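Local coordinates for copper-transporting atpase (PDB 2YJ3), which probably couples ATP hydrolysis to the transport of metal cations such as copper across the cell membrane, this chain being its catalytic, nucleotide-binding part, at residues A[47-52]-A[127-132]; A[55-60]-A[84-89]. The protein carries 1 engineered substitution. All blocks are in the same frame, centred on the assembly; numbering follows the deposited sequence.

Contact 1. Residues A[47-52]-A[127-132]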
ATOM      1  N   THR A  47       8.861   7.206 -10.764  1.00 43.12           N
ATOM      2  CA  THR A  47       9.999   6.565 -11.427  1.00 45.90           C
ATOM      3  C   THR A  47      10.295   7.194 -12.788  1.00 45.28           C
ATOM      4  O   THR A  47      11.382   7.008 -13.347  1.00 43.04           O
ATOM      5  CB  THR A  47       9.799   5.048 -11.588  1.00 51.12           C
ATOM      6  OG1 THR A  47       8.488   4.790 -12.101  1.00 57.11           O
ATOM      7  CG2 THR A  47       9.953   4.347 -10.243  1.00 48.72           C
ATOM      8  N   GLN A  48       9.337   7.946 -13.323  1.00 36.15           N
ATOM      9  CA  GLN A  48       9.598   8.737 -14.532  1.00 38.11           C
ATOM     10  C   GLN A  48       8.493   9.745 -14.851  1.00 30.72           C
ATOM     11  O   GLN A  48       7.320   9.491 -14.630  1.00 34.56           O
ATOM     12  CB  GLN A  48       9.858   7.837 -15.742  1.00 41.48           C
ATOM     13  CG  GLN A  48       8.667   7.661 -16.660  1.00 52.10           C
ATOM     14  CD  GLN A  48       9.071   7.112 -18.023  1.00 58.80           C
ATOM     15  OE1 GLN A  48      10.058   7.556 -18.622  1.00 54.46           O
ATOM     16  NE2 GLN A  48       8.305   6.145 -18.521  1.00 59.66           N
ATOM     17  N   PHE A  49       8.896  10.902 -15.346  1.00 25.60           N
ATOM     18  CA  PHE A  49       7.970  11.912 -15.779  1.00 28.06           C
ATOM     19  C   PHE A  49       8.272  12.239 -17.234  1.00 30.24           C
ATOM     20  O   PHE A  49       9.409  12.557 -17.575  1.00 28.17           O
ATOM     21  CB  PHE A  49       8.125  13.175 -14.942  1.00 26.40           C
ATOM     22  CG  PHE A  49       7.335  14.334 -15.465  1.00 24.70           C
ATOM     23  CD1 PHE A  49       5.956  14.340 -15.355  1.00 23.19           C
ATOM     24  CD2 PHE A  49       7.973  15.404 -16.090  1.00 25.41           C
ATOM     25  CE1 PHE A  49       5.203  15.404 -15.859  1.00 26.70           C
ATOM     26  CE2 PHE A  49       7.245  16.461 -16.604  1.00 24.83           C
ATOM     27  CZ  PHE A  49       5.851  16.463 -16.484  1.00 30.22           C
ATOM     28  N   ILE A  50       7.247  12.176 -18.074  1.00 28.12           N
ATOM     29  CA  ILE A  50       7.354  12.597 -19.460  1.00 27.28           C
ATOM     30  C   ILE A  50       6.495  13.831 -19.714  1.00 24.71           C
ATOM     31  O   ILE A  50       5.296  13.817 -19.492  1.00 27.36           O
ATOM     32  CB  ILE A  50       6.972  11.449 -20.419  1.00 30.19           C
ATOM     33  CG1 ILE A  50       7.965  10.299 -20.263  1.00 32.11           C
ATOM     34  CG2 ILE A  50       7.024  11.930 -21.860  1.00 30.98           C
ATOM     35  CD1 ILE A  50       7.635   9.071 -21.056  1.00 37.24           C
ATOM     36  N   GLY A  51       7.107  14.916 -20.166  1.00 23.39           N
ATOM     37  CA  GLY A  51       6.352  16.134 -20.411  1.00 23.17           C
ATOM     38  C   GLY A  51       7.233  17.309 -20.082  1.00 25.98           C
ATOM     39  O   GLY A  51       8.344  17.106 -19.609  1.00 30.52           O
ATOM     40  N   ASP A  52       6.764  18.527 -20.333  1.00 23.93           N
ATOM     41  CA  ASP A  52       7.542  19.726 -19.993  1.00 31.22           C
ATOM     42  C   ASP A  52       7.330  20.202 -18.548  1.00 33.01           C
ATOM     43  O   ASP A  52       6.379  19.785 -17.885  1.00 35.11           O
ATOM     44  CB  ASP A  52       7.298  20.859 -21.010  1.00 37.89           C
ATOM     45  CG  ASP A  52       5.948  21.555 -20.828  1.00 46.44           C
ATOM     46  OD1 ASP A  52       5.359  21.522 -19.726  1.00 43.59           O
ATOM     47  OD2 ASP A  52       5.479  22.164 -21.810  1.00 56.13           O
ATOM     48  N   PRO A 127      -4.347  15.183 -23.241  1.00 24.78           N
ATOM     49  CA  PRO A 127      -3.267  14.510 -22.514  1.00 27.13           C
ATOM     50  C   PRO A 127      -1.904  15.023 -22.964  1.00 30.46           C
ATOM     51  O   PRO A 127      -1.536  14.798 -24.113  1.00 32.18           O
ATOM     52  CB  PRO A 127      -3.446  13.042 -22.902  1.00 27.97           C
ATOM     53  CG  PRO A 127      -4.148  13.071 -24.225  1.00 33.46           C
ATOM     54  CD  PRO A 127      -5.036  14.286 -24.190  1.00 33.29           C
ATOM     55  N   ILE A 128      -1.172  15.699 -22.079  1.00 25.77           N
ATOM     56  CA  ILE A 128       0.085  16.330 -22.469  1.00 23.56           C
ATOM     57  C   ILE A 128       1.330  15.886 -21.677  1.00 25.17           C
ATOM     58  O   ILE A 128       2.457  16.205 -22.073  1.00 30.25           O
ATOM     59  CB  ILE A 128       0.000  17.889 -22.454  1.00 41.59           C
ATOM     60  CG1 ILE A 128      -0.650  18.386 -21.166  1.00 46.44           C
ATOM     61  CG2 ILE A 128      -0.777  18.413 -23.676  1.00 40.78           C
ATOM     62  CD1 ILE A 128      -0.007  17.887 -19.910  1.00 45.81           C
ATOM     63  N   ALA A 129       1.131  15.159 -20.580  1.00 20.67           N
ATOM     64  CA  ALA A 129       2.238  14.647 -19.779  1.00 18.83           C
ATOM     65  C   ALA A 129       1.807  13.380 -19.070  1.00 28.36           C
ATOM     66  O   ALA A 129       0.609  13.054 -19.037  1.00 26.81           O
ATOM     67  CB  ALA A 129       2.684  15.700 -18.749  1.00 18.88           C
ATOM     68  N   SER A 130       2.766  12.676 -18.474  1.00 26.95           N
ATOM     69  CA  SER A 130       2.446  11.465 -17.721  1.00 28.67           C
ATOM     70  C   SER A 130       3.532  11.085 -16.713  1.00 26.45           C
ATOM     71  O   SER A 130       4.684  11.521 -16.831  1.00 24.98           O
ATOM     72  CB  SER A 130       2.195  10.296 -18.676  1.00 28.54           C
ATOM     73  OG  SER A 130       3.414   9.913 -19.286  1.00 31.85           O
ATOM     74  N   PHE A 131       3.158  10.265 -15.730  1.00 26.94           N
ATOM     75  CA  PHE A 131       4.096   9.758 -14.718  1.00 30.94           C
ATOM     76  C   PHE A 131       4.011   8.261 -14.677  1.00 31.45           C
ATOM     77  O   PHE A 131       2.912   7.698 -14.797  1.00 26.19           O
ATOM     78  CB  PHE A 131       3.705  10.207 -13.297  1.00 30.36           C
ATOM     79  CG  PHE A 131       3.715  11.686 -13.088  1.00 28.58           C
ATOM     80  CD1 PHE A 131       2.604  12.455 -13.418  1.00 28.34           C
ATOM     81  CD2 PHE A 131       4.824  12.312 -12.540  1.00 28.89           C
ATOM     82  CE1 PHE A 131       2.618  13.820 -13.219  1.00 26.45           C
ATOM     83  CE2 PHE A 131       4.838  13.680 -12.322  1.00 26.18           C
ATOM     84  CZ  PHE A 131       3.749  14.433 -12.667  1.00 23.32           C
ATOM     85  N   ASN A 132       5.165   7.620 -14.501  1.00 26.47           N
ATOM     86  CA  ASN A 132       5.210   6.259 -13.995  1.00 36.74           C
ATOM     87  C   ASN A 132       5.488   6.396 -12.499  1.00 40.11           C
ATOM     88  O   ASN A 132       6.393   7.118 -12.124  1.00 34.00           O
ATOM     89  CB  ASN A 132       6.349   5.479 -14.656  1.00 46.87           C
ATOM     90  CG  ASN A 132       5.874   4.561 -15.770  1.00 63.46           C
ATOM     91  OD1 ASN A 132       5.361   5.010 -16.799  1.00 70.54           O
ATOM     92  ND2 ASN A 132       6.059   3.260 -15.572  1.00 67.62           N
TER

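Contact 2. Residues A[55-60]-A[84-89]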
ATOM      1  N   SER A  55       3.986  21.661 -17.318  1.00 27.95           N
ATOM      2  CA  SER A  55       3.025  20.600 -17.068  1.00 29.69           C
ATOM      3  C   SER A  55       3.249  19.993 -15.706  1.00 28.92           C
ATOM      4  O   SER A  55       2.301  19.707 -14.963  1.00 29.13           O
ATOM      5  CB  SER A  55       3.134  19.518 -18.142  1.00 26.55           C
ATOM      6  OG  SER A  55       2.723  20.033 -19.392  1.00 36.16           O
ATOM      7  N   LEU A  56       4.518  19.787 -15.390  1.00 27.81           N
ATOM      8  CA  LEU A  56       4.921  19.250 -14.095  1.00 27.15           C
ATOM      9  C   LEU A  56       4.391  20.144 -12.976  1.00 23.34           C
ATOM     10  O   LEU A  56       3.800  19.663 -12.008  1.00 28.33           O
ATOM     11  CB  LEU A  56       6.460  19.143 -14.038  1.00 21.26           C
ATOM     12  CG  LEU A  56       7.106  18.665 -12.728  1.00 25.80           C
ATOM     13  CD1 LEU A  56       6.436  17.388 -12.228  1.00 20.67           C
ATOM     14  CD2 LEU A  56       8.652  18.491 -12.883  1.00 16.77           C
ATOM     15  N   ALA A  57       4.586  21.450 -13.118  1.00 25.74           N
ATOM     16  CA  ALA A  57       4.172  22.397 -12.085  1.00 22.19           C
ATOM     17  C   ALA A  57       2.654  22.421 -11.949  1.00 31.85           C
ATOM     18  O   ALA A  57       2.135  22.620 -10.857  1.00 26.81           O
ATOM     19  CB  ALA A  57       4.678  23.784 -12.405  1.00 23.68           C
ATOM     20  N   TYR A  58       1.949  22.253 -13.067  1.00 30.30           N
ATOM     21  CA  TYR A  58       0.498  22.247 -13.051  1.00 31.88           C
ATOM     22  C   TYR A  58      -0.011  21.024 -12.303  1.00 24.47           C
ATOM     23  O   TYR A  58      -0.840  21.130 -11.418  1.00 30.11           O
ATOM     24  CB  TYR A  58      -0.060  22.267 -14.479  1.00 39.92           C
ATOM     25  CG  TYR A  58      -0.051  23.631 -15.147  1.00 37.22           C
ATOM     26  CD1 TYR A  58       0.179  24.784 -14.406  1.00 35.69           C
ATOM     27  CD2 TYR A  58      -0.273  23.763 -16.519  1.00 35.31           C
ATOM     28  CE1 TYR A  58       0.196  26.025 -15.004  1.00 37.03           C
ATOM     29  CE2 TYR A  58      -0.264  25.011 -17.129  1.00 35.26           C
ATOM     30  CZ  TYR A  58      -0.041  26.140 -16.359  1.00 39.13           C
ATOM     31  OH  TYR A  58      -0.040  27.397 -16.934  1.00 42.63           O
ATOM     32  N   ALA A  59       0.494  19.856 -12.660  1.00 25.33           N
ATOM     33  CA  ALA A  59       0.070  18.623 -12.007  1.00 27.60           C
ATOM     34  C   ALA A  59       0.331  18.667 -10.490  1.00 29.41           C
ATOM     35  O   ALA A  59      -0.522  18.306  -9.702  1.00 30.58           O
ATOM     36  CB  ALA A  59       0.795  17.447 -12.620  1.00 23.03           C
ATOM     37  N   ALA A  60       1.527  19.087 -10.095  1.00 29.71           N
ATOM     38  CA  ALA A  60       1.905  19.132  -8.685  1.00 25.88           C
ATOM     39  C   ALA A  60       1.044  20.125  -7.925  1.00 24.70           C
ATOM     40  O   ALA A  60       0.666  19.894  -6.763  1.00 31.60           O
ATOM     41  CB  ALA A  60       3.404  19.510  -8.550  1.00 26.47           C
ATOM     42  N   LYS A  84       7.718  25.467  -8.247  1.00 43.94           N
ATOM     43  CA  LYS A  84       6.929  25.932  -7.109  1.00 47.59           C
ATOM     44  C   LYS A  84       5.443  25.681  -7.309  1.00 41.67           C
ATOM     45  O   LYS A  84       4.956  25.629  -8.431  1.00 37.97           O
ATOM     46  CB  LYS A  84       7.187  27.411  -6.800  1.00 49.77           C
ATOM     47  CG  LYS A  84       6.863  28.359  -7.932  1.00 52.72           C
ATOM     48  CD  LYS A  84       6.949  29.823  -7.488  1.00 54.16           C
ATOM     49  CE  LYS A  84       6.561  30.761  -8.634  1.00 54.30           C
ATOM     50  NZ  LYS A  84       6.810  32.201  -8.338  1.00 56.70           N
ATOM     51  N   ILE A  85       4.740  25.511  -6.200  1.00 45.26           N
ATOM     52  CA  ILE A  85       3.305  25.282  -6.210  1.00 48.41           C
ATOM     53  C   ILE A  85       2.541  26.539  -6.618  1.00 53.68           C
ATOM     54  O   ILE A  85       2.790  27.630  -6.100  1.00 58.91           O
ATOM     55  CB  ILE A  85       2.813  24.820  -4.830  1.00 42.09           C
ATOM     56  CG1 ILE A  85       3.447  23.482  -4.465  1.00 39.72           C
ATOM     57  CG2 ILE A  85       1.301  24.673  -4.830  1.00 42.37           C
ATOM     58  CD1 ILE A  85       3.084  22.365  -5.417  1.00 36.62           C
ATOM     59  N   LEU A  86       1.598  26.368  -7.538  1.00 48.89           N
ATOM     60  CA  LEU A  86       0.810  27.478  -8.077  1.00 44.47           C
ATOM     61  C   LEU A  86      -0.587  27.543  -7.446  1.00 44.31           C
ATOM     62  O   LEU A  86      -1.096  26.546  -6.927  1.00 45.98           O
ATOM     63  CB  LEU A  86       0.704  27.336  -9.599  1.00 40.14           C
ATOM     64  CG  LEU A  86       1.837  27.876 -10.481  1.00 44.13           C
ATOM     65  CD1 LEU A  86       3.052  28.302  -9.664  1.00 49.99           C
ATOM     66  CD2 LEU A  86       2.230  26.871 -11.576  1.00 38.19           C
ATOM     67  N   GLU A  87      -1.216  28.711  -7.482  1.00 50.31           N
ATOM     68  CA  GLU A  87      -2.579  28.820  -6.953  1.00 55.27           C
ATOM     69  C   GLU A  87      -3.607  28.077  -7.813  1.00 47.92           C
ATOM     70  O   GLU A  87      -3.749  28.346  -9.001  1.00 50.19           O
ATOM     71  CB  GLU A  87      -2.993  30.285  -6.773  1.00 60.36           C
ATOM     72  N   VAL A  88      -4.329  27.150  -7.190  1.00 51.04           N
ATOM     73  CA  VAL A  88      -5.412  26.410  -7.839  1.00 43.22           C
ATOM     74  C   VAL A  88      -6.787  26.876  -7.354  1.00 43.63           C
ATOM     75  O   VAL A  88      -6.959  27.182  -6.177  1.00 47.03           O
ATOM     76  CB  VAL A  88      -5.323  24.903  -7.530  1.00 42.25           C
ATOM     77  CG1 VAL A  88      -6.506  24.125  -8.195  1.00 36.95           C
ATOM     78  CG2 VAL A  88      -3.967  24.346  -7.951  1.00 40.30           C
ATOM     79  N   LYS A  89      -7.753  26.912  -8.267  1.00 41.45           N
ATOM     80  CA  LYS A  89      -9.150  27.169  -7.933  1.00 50.55           C
ATOM     81  C   LYS A  89     -10.012  26.003  -8.406  1.00 49.84           C
ATOM     82  O   LYS A  89      -9.617  25.237  -9.292  1.00 46.74           O
ATOM     83  CB  LYS A  89      -9.643  28.467  -8.585  1.00 52.12           C
TER

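Contact 1. Residues A[47-52]-A[127-132]
Phe49 and Phe131 face each other as a non-hydrogen-bonded pair where strand 45-50, at the edge of the six-stranded sheet of the nucleotide-binding domain, runs antiparallel to strand 126-134. Next along, Ile50 and Ser130 are a hydrogen-bonded pair, linked in both directions, with Ile50 N 2.9 Å from Ser130 O. At the other end Thr47 and Gln48 share one partner, Asn132, in a classic beta bulge. Asn132 O accepts from Thr47 N at 2.8 Å and from Gln48 N at 3.3 Å, both donors coming from the same face of its carbonyl plane; Thr47 OG1 adds a weak bond, while Asn132 N makes a regular one to Gln48 O. That same Gln48 O also takes a CA-H...O contact from Phe131 CA at 3.2 Å. Gly51 has backbone angles that suit only glycine, and a CB there would also collide with Ala129 CB.

The aromatic contact is oblique, the planes 44° apart. Phe49, its ring turned beside the carbonyl carbon (chi1 172°), lays CD1 over one face of the Phe131 ring near the rim, 3.3 Å from CE2 of Phe131. Phe49 CE1 reaches Ala129 CB at 3.8 Å. Leu56 touches both rings, while helix 69-81 adds Tyr77 against Phe49 and Ile74 against Phe131. Were Phe131 cut back to alanine, the Phe49 ring would probably lose the surface it leans on and a gap would open beside Leu56 and Ile74.

On the opposite face the Gln48 and Asn132 side chains lie side by side, their amide planes 73° apart. The pairing therefore presents rings to the helices and mostly polar groups to the other side.

Contact 2. Residues A[55-60]-A[84-89]
Leu86 is the main projection of the loop 84-89, and its CD2 methyl rests in the shallow notch between Ala57 and Tyr58 on helix 53-63. One side of the notch is the small CB of Ala57, 4.0 Å from Leu86 CD2. The other is the edge of the Tyr58 ring, whose CD1 lies 4.1 Å from Leu86 CD2 and whose CE1 is equally near, so the methyl meets the rim near the ring plane. Tyr58 CB points away from the loop, but with CG anti to the carbonyl carbon (chi1 -79°) the ring swings back so that its edge meets Leu86 at a slant.

A second bump, CD1 of Ile85, settles one helical turn further on, beside Ala60. It lies 3.7 Å from Ala60 O and somewhat farther from Ala60 CB. Because Ala57 and Ala60 are both small, this side of the helix is low enough for the loop to lie close.

Beyond the two segments, Ser61 OG hydrogen-bonds both Ala57 O and Leu86 N, and Tyr58 OH is hydrogen-bonded to Lys106 NZ. The loop carries the chain from helix 69-81 to strand 91-94 across helix 53-63, which itself packs against helix 69-81 through Leu56 and Ala60 and against strands 119-123 and 126-134 through Ser55 and Ala59.

Overall arrangement
Contact 2 is nested in the chain loop that contact 1 closes, and the two, with centres 14 Å apart, form successive layers of one domain: sheet, helix, covering loop. Strand 45-50 leads straight into helix 53-63, whose N-terminal turn is capped by Asp52. The layers meet directly, Phe49 CZ lying 3.7 Å from Leu56 CB and Ile128 CD1 3.5 Å from Ser55 OG. Both contacts lie close to the nucleotide site: the side chain of Glu63, which binds nucleotide in another structure of this protein, is about 7 Å from that of Phe131 and about 6 Å from that of Ala60. The bound magnesium ion lies about 8 Å from the Phe131 side chain.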